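Local coordinates for Bcl10-interacting CARD protein (Homo sapiens, PDB 4FH0), which associates with BCL10 through the caspase recruitment domain described here and inhibits the effects of BCL10-induced activation of NF-kappa-B, at residues Thr6-Leu11 with Ser73-Cys78; Ile33-Arg38 with Tyr82-Ile87; Leu24-Val29 with Ala57-Arg62. The protein carries 2 engineered substitutions. All blocks are in the same frame, centred on the assembly; numbering follows the deposited sequence. Where two conformers were deposited one is given.

Interaction 1: residues Thr6-Leu11 with Ser73-Cys78; sequences TYCDRL and SGERDC. With SO4 (sulfate ion), chain C.
Tyr7 and Cys8 start the first helix of this caspase recruitment domain, an all-helical member of the death-fold superfamily, and the Glu75 carboxylate receives both their backbone N-H groups. Glu75 has CG anti to its backbone N (chi1 -175°) and bends at chi2, which carries the carboxylate to that helix start. Tyr7 N reaches Glu75 OE2 at 2.7 Å and Cys8 N reaches Glu75 OE1 at 3.1 Å, each on the syn side but tilted from the carboxylate plane, by 23° and 33°. The positive end of the helix dipole here would probably favour an anion. With an alanine in place of Glu75, the two N-H groups would probably lose their shared acceptor, leaving apolar contacts with Cys78 to join the segments. A capping box brackets the pair: Thr6 OG1 accepts from Asp9 N, and Thr6 N bonds Asp9 OD2.

Along the Tyr7 side chain, CB packs 3.9 Å from Cys78 CB and touches Glu75 OE2. CG lies farther from that oxygen, but CD2 approaches it to 3.5 Å, near the ring plane. CE1 and CZ already border O2 of a sulfate ion, probably from the crystallisation liquor, which OH bonds at 2.9 Å; Arg10, His93 and Arg99 also hold this ion. Cys8 and Cys78 form a redox-active disulfide, but in this conformer of Cys8 its SG stands 3.9 Å from Cys78 SG, too far for the bond.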
loop_
_atom_site.group_PDB
_atom_site.type_symbol
_atom_site.label_atom_id
_atom_site.label_comp_id
_atom_site.label_asym_id
_atom_site.label_seq_id
_atom_site.Cartn_x
_atom_site.Cartn_y
_atom_site.Cartn_z
ATOM N N THR A 6 16.043 -3.285 3.249
ATOM C CA THR A 6 15.581 -2.099 2.525
ATOM C C THR A 6 14.060 -2.065 2.630
ATOM O O THR A 6 13.447 -3.070 2.956
ATOM C CB THR A 6 15.979 -2.137 1.043
ATOM O OG1 THR A 6 15.220 -3.141 0.362
ATOM C CG2 THR A 6 17.473 -2.401 0.877
ATOM N N TYR A 7 13.433 -0.921 2.380
ATOM C CA TYR A 7 11.980 -0.897 2.391
ATOM C C TYR A 7 11.377 -1.819 1.349
ATOM O O TYR A 7 10.300 -2.344 1.578
ATOM C CB TYR A 7 11.433 0.507 2.188
ATOM C CG TYR A 7 11.433 1.317 3.445
ATOM C CD1 TYR A 7 10.456 1.120 4.401
ATOM C CD2 TYR A 7 12.383 2.286 3.668
ATOM C CE1 TYR A 7 10.415 1.830 5.534
ATOM C CE2 TYR A 7 12.358 3.040 4.837
ATOM C CZ TYR A 7 11.359 2.790 5.769
ATOM O OH TYR A 7 11.276 3.506 6.934
ATOM N N CYS A 8 12.014 -1.988 0.194
ATOM C CA CYS A 8 11.583 -2.944 -0.846
ATOM C C CYS A 8 11.596 -4.355 -0.299
ATOM O O CYS A 8 10.682 -5.138 -0.490
ATOM C CB CYS A 8 12.500 -2.909 -2.072
ATOM S SG CYS A 8 12.398 -1.415 -3.063
ATOM N N ASP A 9 12.688 -4.706 0.375
ATOM C CA ASP A 9 12.758 -6.042 0.987
ATOM C C ASP A 9 11.672 -6.228 2.038
ATOM O O ASP A 9 11.036 -7.282 2.110
ATOM C CB ASP A 9 14.109 -6.320 1.670
ATOM C CG ASP A 9 15.268 -6.297 0.740
ATOM O OD1 ASP A 9 15.170 -6.860 -0.370
ATOM O OD2 ASP A 9 16.297 -5.709 1.157
ATOM N N ARG A 10 11.428 -5.197 2.835
ATOM C CA ARG A 10 10.384 -5.283 3.846
ATOM C C ARG A 10 9.036 -5.524 3.184
ATOM O O ARG A 10 8.251 -6.373 3.621
ATOM C CB ARG A 10 10.342 -4.008 4.695
ATOM C CG ARG A 10 11.543 -3.873 5.608
ATOM C CD ARG A 10 11.426 -2.663 6.529
ATOM N NE ARG A 10 10.275 -2.800 7.403
ATOM C CZ ARG A 10 9.676 -1.805 8.045
ATOM N NH1 ARG A 10 10.122 -0.562 7.948
ATOM N NH2 ARG A 10 8.619 -2.075 8.782
ATOM N N LEU A 11 8.749 -4.782 2.122
ATOM C CA LEU A 11 7.447 -4.901 1.474
ATOM C C LEU A 11 7.248 -6.292 0.885
ATOM O O LEU A 11 6.154 -6.865 0.989
ATOM C CB LEU A 11 7.241 -3.821 0.411
ATOM C CG LEU A 11 5.780 -3.666 -0.025
ATOM C CD1 LEU A 11 4.871 -3.324 1.162
ATOM C CD2 LEU A 11 5.650 -2.632 -1.114
ATOM N N SER A 73 8.687 -0.123 -8.508
ATOM C CA SER A 73 8.970 1.290 -8.547
ATOM C C SER A 73 10.034 1.713 -7.611
ATOM O O SER A 73 10.434 2.821 -7.677
ATOM C CB SER A 73 7.725 2.091 -8.201
ATOM O OG SER A 73 6.736 1.919 -9.123
ATOM N N GLY A 74 10.441 0.895 -6.688
ATOM C CA GLY A 74 11.638 1.150 -5.917
ATOM C C GLY A 74 11.500 1.616 -4.472
ATOM O O GLY A 74 10.410 1.726 -3.913
ATOM N N GLU A 75 12.655 1.903 -3.884
ATOM C CA GLU A 75 12.817 2.128 -2.450
ATOM C C GLU A 75 11.988 3.294 -1.923
ATOM O O GLU A 75 11.316 3.172 -0.896
ATOM C CB GLU A 75 14.303 2.354 -2.138
ATOM C CG GLU A 75 14.620 2.486 -0.668
ATOM C CD GLU A 75 14.492 1.184 0.079
ATOM O OE1 GLU A 75 14.101 0.148 -0.530
ATOM O OE2 GLU A 75 14.785 1.200 1.295
ATOM N N ARG A 76 12.037 4.422 -2.615
ATOM C CA ARG A 76 11.324 5.609 -2.151
ATOM C C ARG A 76 9.824 5.347 -2.077
ATOM O O ARG A 76 9.128 5.791 -1.158
ATOM C CB ARG A 76 11.601 6.792 -3.089
ATOM N N ASP A 77 9.315 4.629 -3.059
ATOM C CA ASP A 77 7.894 4.359 -3.130
ATOM C C ASP A 77 7.495 3.417 -2.008
ATOM O O ASP A 77 6.463 3.622 -1.383
ATOM C CB ASP A 77 7.528 3.823 -4.509
ATOM C CG ASP A 77 7.648 4.891 -5.587
ATOM O OD1 ASP A 77 8.436 5.836 -5.398
ATOM O OD2 ASP A 77 6.935 4.819 -6.588
ATOM N N CYS A 78 8.249 2.445 -1.746
ATOM C CA CYS A 78 7.978 1.507 -0.675
ATOM C C CYS A 78 8.042 2.228 0.687
ATOM O O CYS A 78 7.232 1.973 1.561
ATOM C CB CYS A 78 8.954 0.334 -0.753
ATOM S SG CYS A 78 8.706 -0.716 -2.223
HETATM S S SO4 C . 8.054 2.184 9.314
HETATM O O1 SO4 C . 7.543 0.831 9.070
HETATM O O2 SO4 C . 9.418 2.286 8.807
HETATM O O3 SO4 C . 7.181 3.183 8.709
HETATM O O4 SO4 C . 8.069 2.434 10.768
#

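Interaction 2: residues Ile33-Arg38 with Tyr82-Ile87; sequences ILQLNR and YRALYI
Gln35 holds its CG opposite the backbone N (chi1 -165°) and then bends at chi2 (65°), so that its aliphatic part lies against Ala84 while its amide turns toward Ile87. The evidence is in the distances: Gln35 CG is 3.8 Å and Gln35 CB 3.9 Å from Ala84 CB, and Gln35 CD is 4.0 Å from Ile87 CD1. Ile87 carries that methyl forward on CG1, beside its own backbone N, and its side chain crosses the glutamine at about a right angle.

The same CD1 has a second flat neighbour. It lies 4.1 Å above the plane of the Arg83 guanidinium, over its centre, one turn back on its own helix. The methyl thus touches both groups, which lie in directions roughly at right angles from it. Amide and guanidinium stand nearly perpendicular; Gln35 NE2 and Arg83 NH1 approach no closer than 4.1 Å and, both being donors, have no reason to bond. The amide is fixed from elsewhere, because Gln35 OE1 accepts from NE2 of His88, directly after 82-87. Leu36 CD2 touches Ala84 CB more loosely, at 4.4 Å.

Ala84 sits where the backbones are nearest in register, its CA 6.1 Å from Gln35 CA and its CB directed toward the other helix. The contact joins helices 26-37 and 75-88 of the caspase recruitment domain bundle, their local axes 9.3 Å apart at 134°. Ile32 extends this packing onto Ala84 and Leu85. Beyond it, Tyr82 and Leu85 turn to helix 7-18, whereas Ile33 and Asn37 pack on helix 46-52, which places helix 26-37 between helices 46-52 and 75-88.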
loop_
_atom_site.group_PDB
_atom_site.type_symbol
_atom_site.label_atom_id
_atom_site.label_comp_id
_atom_site.label_asym_id
_atom_site.label_seq_id
_atom_site.Cartn_x
_atom_site.Cartn_y
_atom_site.Cartn_z
ATOM N N ILE A 33 -4.182 5.172 -0.592
ATOM C CA ILE A 33 -4.037 5.577 -1.977
ATOM C C ILE A 33 -4.019 7.099 -2.079
ATOM O O ILE A 33 -3.197 7.686 -2.796
ATOM C CB ILE A 33 -5.141 4.972 -2.827
ATOM C CG1 ILE A 33 -4.835 3.495 -3.046
ATOM C CG2 ILE A 33 -5.276 5.692 -4.178
ATOM C CD1 ILE A 33 -6.028 2.716 -3.478
ATOM N N LEU A 34 -4.911 7.753 -1.342
ATOM C CA LEU A 34 -4.931 9.213 -1.353
ATOM C C LEU A 34 -3.635 9.807 -0.818
ATOM O O LEU A 34 -3.105 10.760 -1.379
ATOM C CB LEU A 34 -6.125 9.733 -0.596
ATOM C CG LEU A 34 -7.395 9.497 -1.410
ATOM C CD1 LEU A 34 -8.574 9.962 -0.611
ATOM C CD2 LEU A 34 -7.332 10.218 -2.744
ATOM N N GLN A 35 -3.103 9.216 0.236
ATOM C CA GLN A 35 -1.833 9.646 0.794
ATOM C C GLN A 35 -0.710 9.554 -0.243
ATOM O O GLN A 35 0.161 10.411 -0.300
ATOM C CB GLN A 35 -1.489 8.770 1.992
ATOM C CG GLN A 35 -0.409 9.324 2.840
ATOM C CD GLN A 35 -0.863 10.610 3.482
ATOM O OE1 GLN A 35 -1.999 10.723 3.957
ATOM N NE2 GLN A 35 -0.008 11.582 3.470
ATOM N N LEU A 36 -0.754 8.507 -1.064
ATOM C CA LEU A 36 0.260 8.287 -2.079
ATOM C C LEU A 36 0.017 9.111 -3.356
ATOM O O LEU A 36 0.872 9.138 -4.240
ATOM C CB LEU A 36 0.303 6.816 -2.439
ATOM C CG LEU A 36 0.711 5.870 -1.330
ATOM C CD1 LEU A 36 0.525 4.409 -1.775
ATOM C CD2 LEU A 36 2.157 6.159 -0.909
ATOM N N ASN A 37 -1.134 9.776 -3.452
ATOM C CA ASN A 37 -1.490 10.541 -4.645
ATOM C C ASN A 37 -1.448 12.056 -4.467
ATOM O O ASN A 37 -1.064 12.779 -5.385
ATOM C CB ASN A 37 -2.901 10.133 -5.091
ATOM C CG ASN A 37 -3.485 11.070 -6.125
ATOM O OD1 ASN A 37 -4.339 11.878 -5.812
ATOM N ND2 ASN A 37 -3.039 10.955 -7.364
ATOM N N ARG A 38 -1.801 12.530 -3.278
ATOM C CA ARG A 38 -2.102 13.947 -3.101
ATOM C C ARG A 38 -0.950 14.836 -2.680
ATOM O O ARG A 38 -1.110 16.069 -2.675
ATOM C CB ARG A 38 -3.237 14.114 -2.096
ATOM C CG ARG A 38 -4.568 13.655 -2.602
ATOM C CD ARG A 38 -5.161 14.614 -3.597
ATOM N NE ARG A 38 -5.590 15.844 -2.940
ATOM C CZ ARG A 38 -6.297 16.799 -3.540
ATOM N NH1 ARG A 38 -6.602 16.697 -4.824
ATOM N NH2 ARG A 38 -6.685 17.864 -2.870
ATOM N N TYR A 82 4.959 2.640 3.573
ATOM C CA TYR A 82 4.999 2.350 5.005
ATOM C C TYR A 82 4.556 3.543 5.827
ATOM O O TYR A 82 3.893 3.378 6.845
ATOM C CB TYR A 82 6.364 1.849 5.451
ATOM C CG TYR A 82 6.522 0.368 5.162
ATOM C CD1 TYR A 82 7.109 -0.083 3.994
ATOM C CD2 TYR A 82 6.048 -0.579 6.046
ATOM C CE1 TYR A 82 7.219 -1.438 3.733
ATOM C CE2 TYR A 82 6.175 -1.936 5.796
ATOM C CZ TYR A 82 6.744 -2.367 4.639
ATOM O OH TYR A 82 6.842 -3.721 4.355
ATOM N N ARG A 83 4.912 4.747 5.402
ATOM C CA ARG A 83 4.444 5.916 6.116
ATOM C C ARG A 83 2.923 6.030 6.011
ATOM O O ARG A 83 2.237 6.298 6.998
ATOM C CB ARG A 83 5.113 7.190 5.612
ATOM C CG ARG A 83 4.500 8.427 6.298
ATOM C CD ARG A 83 5.399 9.632 6.195
ATOM N NE ARG A 83 4.725 10.890 6.536
ATOM C CZ ARG A 83 4.074 11.640 5.651
ATOM N NH1 ARG A 83 3.995 11.253 4.382
ATOM N NH2 ARG A 83 3.505 12.773 6.019
ATOM N N ALA A 84 2.373 5.794 4.827
ATOM C CA ALA A 84 0.929 5.867 4.636
ATOM C C ALA A 84 0.203 4.819 5.471
ATOM O O ALA A 84 -0.890 5.053 6.010
ATOM C CB ALA A 84 0.589 5.701 3.144
ATOM N N LEU A 85 0.796 3.636 5.561
ATOM C CA LEU A 85 0.244 2.565 6.380
ATOM C C LEU A 85 0.249 2.934 7.859
ATOM O O LEU A 85 -0.707 2.669 8.586
ATOM C CB LEU A 85 1.036 1.279 6.153
ATOM C CG LEU A 85 0.459 -0.004 6.721
ATOM C CD1 LEU A 85 -0.748 -0.469 5.932
ATOM C CD2 LEU A 85 1.540 -1.090 6.761
ATOM N N TYR A 86 1.332 3.539 8.330
ATOM C CA TYR A 86 1.358 4.058 9.699
ATOM C C TYR A 86 0.228 5.049 9.931
ATOM O O TYR A 86 -0.491 4.979 10.937
ATOM C CB TYR A 86 2.692 4.745 10.025
ATOM C CG TYR A 86 2.592 5.596 11.274
ATOM C CD1 TYR A 86 2.557 5.026 12.522
ATOM C CD2 TYR A 86 2.505 6.969 11.183
ATOM C CE1 TYR A 86 2.428 5.799 13.652
ATOM C CE2 TYR A 86 2.381 7.762 12.308
ATOM C CZ TYR A 86 2.340 7.169 13.539
ATOM O OH TYR A 86 2.229 7.923 14.680
ATOM N N ILE A 87 0.047 5.974 9.007
ATOM C CA ILE A 87 -0.981 7.016 9.197
ATOM C C ILE A 87 -2.395 6.429 9.242
ATOM O O ILE A 87 -3.190 6.794 10.122
ATOM C CB ILE A 87 -0.910 8.105 8.089
ATOM C CG1 ILE A 87 0.424 8.839 8.185
ATOM C CG2 ILE A 87 -2.109 9.073 8.191
ATOM C CD1 ILE A 87 0.706 9.722 7.007
#

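Interaction 3: residues Leu24-Val29 with Ala57-Arg62; sequences LSEQQV and ASLRVR
Glu26 and Arg62 meet with their flat ends nearly coplanar, the carboxylate and guanidinium planes 21° apart, although the side chains themselves cross at about a right angle. The guanidinium grips the acid end-on: Arg62 NH2 bonds Glu26 OE1 at 2.8 Å and Arg62 NH1 bonds Glu26 OE2 at 3.0 Å. Both oxygens use their syn lone pairs and both bonds are close to straight, 170° and 166° at the hydrogen, the signature of a two-pronged salt bridge. A neighbouring edge of the same group is occupied as well. With the Arg62 chain bent at chi3, NE and NH2 converge side-on on Ala57 O: NE, 2.8 Å from Ala57 O, sits above the carbonyl plane, whereas NH2 lies nearly in line with the C=O. With Phe52 O taking NH1, this buried guanidinium has acceptors for all three nitrogens and its rotation is fixed.

In the six-helix fold of the caspase recruitment domain, the contact joins the beginnings of helices 26-37 and 59-73. Each start carries its own serine cap: Ser25 OG accepts from Gln28 N while Ser25 N donates to Gln28 OE1, a capping box, and Ser58 OG accepts from Val61 N.

Leu59 packs between the two segments beside the salt bridge. Its CD2 points at the backbone leading into helix 26-37, 3.5 Å from Leu24 O and 3.7 Å from Glu26 N. Its other methyl, CD1, lies against Val29 CG2 at 3.9 Å and also near Glu26 OE1, the leucine and valine side chains running past one another in opposite senses. Leu59 CA lies 3.4 Å above one face of the Arg62 guanidinium, offset toward its rim.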
loop_
_atom_site.group_PDB
_atom_site.type_symbol
_atom_site.label_atom_id
_atom_site.label_comp_id
_atom_site.label_asym_id
_atom_site.label_seq_id
_atom_site.Cartn_x
_atom_site.Cartn_y
_atom_site.Cartn_z
ATOM N N LEU A 24 -6.661 -5.234 5.724
ATOM C CA LEU A 24 -6.935 -3.861 5.370
ATOM C C LEU A 24 -8.363 -3.769 4.854
ATOM O O LEU A 24 -8.821 -4.605 4.068
ATOM C CB LEU A 24 -5.961 -3.368 4.305
ATOM C CG LEU A 24 -4.560 -3.057 4.809
ATOM C CD1 LEU A 24 -3.605 -2.926 3.646
ATOM C CD2 LEU A 24 -4.584 -1.781 5.633
ATOM N N SER A 25 -9.069 -2.748 5.308
ATOM C CA SER A 25 -10.403 -2.465 4.804
ATOM C C SER A 25 -10.361 -1.562 3.587
ATOM O O SER A 25 -9.360 -0.894 3.328
ATOM C CB SER A 25 -11.241 -1.785 5.867
ATOM O OG SER A 25 -10.762 -0.478 6.084
ATOM N N GLU A 26 -11.486 -1.487 2.883
ATOM C CA GLU A 26 -11.581 -0.599 1.745
ATOM C C GLU A 26 -11.283 0.840 2.162
ATOM O O GLU A 26 -10.566 1.551 1.462
ATOM C CB GLU A 26 -12.958 -0.697 1.095
ATOM C CG GLU A 26 -13.129 0.176 -0.136
ATOM C CD GLU A 26 -12.390 -0.369 -1.334
ATOM O OE1 GLU A 26 -12.551 -1.565 -1.620
ATOM O OE2 GLU A 26 -11.633 0.389 -1.988
ATOM N N GLN A 27 -11.849 1.279 3.285
ATOM C CA GLN A 27 -11.603 2.654 3.714
ATOM C C GLN A 27 -10.135 2.886 3.997
ATOM O O GLN A 27 -9.618 3.935 3.655
ATOM C CB GLN A 27 -12.448 3.022 4.934
ATOM C CG GLN A 27 -13.937 3.083 4.646
ATOM C CD GLN A 27 -14.346 4.291 3.781
ATOM O OE1 GLN A 27 -13.527 5.132 3.437
ATOM N NE2 GLN A 27 -15.635 4.378 3.450
ATOM N N GLN A 28 -9.454 1.936 4.634
ATOM C CA GLN A 28 -8.024 2.137 4.895
ATOM C C GLN A 28 -7.239 2.211 3.596
ATOM O O GLN A 28 -6.366 3.062 3.440
ATOM C CB GLN A 28 -7.471 1.020 5.795
ATOM C CG GLN A 28 -8.003 1.048 7.226
ATOM C CD GLN A 28 -7.619 -0.207 7.989
ATOM O OE1 GLN A 28 -7.775 -1.312 7.504
ATOM N NE2 GLN A 28 -7.091 -0.033 9.193
ATOM N N VAL A 29 -7.517 1.293 2.682
ATOM C CA VAL A 29 -6.810 1.282 1.420
ATOM C C VAL A 29 -7.067 2.589 0.661
ATOM O O VAL A 29 -6.164 3.172 0.052
ATOM C CB VAL A 29 -7.194 0.049 0.578
ATOM C CG1 VAL A 29 -6.614 0.151 -0.833
ATOM C CG2 VAL A 29 -6.726 -1.219 1.312
ATOM N N ALA A 57 -13.442 -3.967 -8.844
ATOM C CA ALA A 57 -12.424 -5.027 -8.713
ATOM C C ALA A 57 -12.270 -5.413 -7.244
ATOM O O ALA A 57 -12.355 -4.540 -6.388
ATOM C CB ALA A 57 -11.102 -4.531 -9.251
ATOM N N SER A 58 -12.015 -6.690 -6.949
ATOM C CA SER A 58 -11.879 -7.111 -5.551
ATOM C C SER A 58 -10.714 -6.386 -4.881
ATOM O O SER A 58 -9.665 -6.136 -5.482
ATOM C CB SER A 58 -11.680 -8.618 -5.402
ATOM O OG SER A 58 -10.316 -8.976 -5.505
ATOM N N LEU A 59 -10.921 -6.041 -3.621
ATOM C CA LEU A 59 -9.919 -5.315 -2.862
ATOM C C LEU A 59 -8.589 -6.066 -2.827
ATOM O O LEU A 59 -7.538 -5.454 -3.000
ATOM C CB LEU A 59 -10.445 -5.032 -1.460
ATOM C CG LEU A 59 -9.477 -4.270 -0.580
ATOM C CD1 LEU A 59 -9.171 -2.908 -1.146
ATOM C CD2 LEU A 59 -10.089 -4.152 0.798
ATOM N N ARG A 60 -8.626 -7.386 -2.636
ATOM C CA ARG A 60 -7.372 -8.130 -2.538
ATOM C C ARG A 60 -6.582 -8.060 -3.859
ATOM O O ARG A 60 -5.350 -7.939 -3.849
ATOM C CB ARG A 60 -7.599 -9.583 -2.124
ATOM C CG ARG A 60 -6.317 -10.414 -2.018
ATOM C CD ARG A 60 -6.487 -11.642 -1.101
ATOM N NE ARG A 60 -5.214 -12.321 -0.822
ATOM C CZ ARG A 60 -4.649 -13.211 -1.633
ATOM N NH1 ARG A 60 -5.237 -13.538 -2.781
ATOM N NH2 ARG A 60 -3.490 -13.773 -1.307
ATOM N N VAL A 61 -7.288 -8.141 -4.986
ATOM C CA VAL A 61 -6.637 -8.072 -6.288
ATOM C C VAL A 61 -5.986 -6.698 -6.455
ATOM O O VAL A 61 -4.820 -6.605 -6.866
ATOM C CB VAL A 61 -7.635 -8.372 -7.427
ATOM C CG1 VAL A 61 -7.049 -7.974 -8.802
ATOM C CG2 VAL A 61 -7.994 -9.842 -7.404
ATOM N N ARG A 62 -6.722 -5.634 -6.132
ATOM C CA ARG A 62 -6.175 -4.288 -6.206
ATOM C C ARG A 62 -4.971 -4.140 -5.279
ATOM O O ARG A 62 -3.975 -3.538 -5.666
ATOM C CB ARG A 62 -7.258 -3.264 -5.896
ATOM C CG ARG A 62 -8.240 -3.104 -7.027
ATOM C CD ARG A 62 -9.300 -2.091 -6.699
ATOM N NE ARG A 62 -10.365 -2.607 -5.849
ATOM C CZ ARG A 62 -10.813 -2.047 -4.728
ATOM N NH1 ARG A 62 -10.230 -0.974 -4.221
ATOM N NH2 ARG A 62 -11.852 -2.597 -4.100
#

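In the fold
From the N terminus, residues 6-11 open the chain and pair in interaction 1 with 73-78, closing the longest loop of the three. Interaction 3 lies wholly within that span, joining 24-29 to 57-62, yet the centres of the two contacts are about 20 Å apart, on opposite sides of the chain's centre. Interaction 2 starts inside the loop, at 33-38, and ends beyond it, at 82-87, so it crosses both others. It also bridges them in space: Tyr82 packs on Tyr7, and Leu85 on Leu24. Helix 75-88 is common to interactions 1 and 2, helix 26-37 to interactions 2 and 3, tying helices 7-18, 26-37, 59-73 and 75-88 into one bundle.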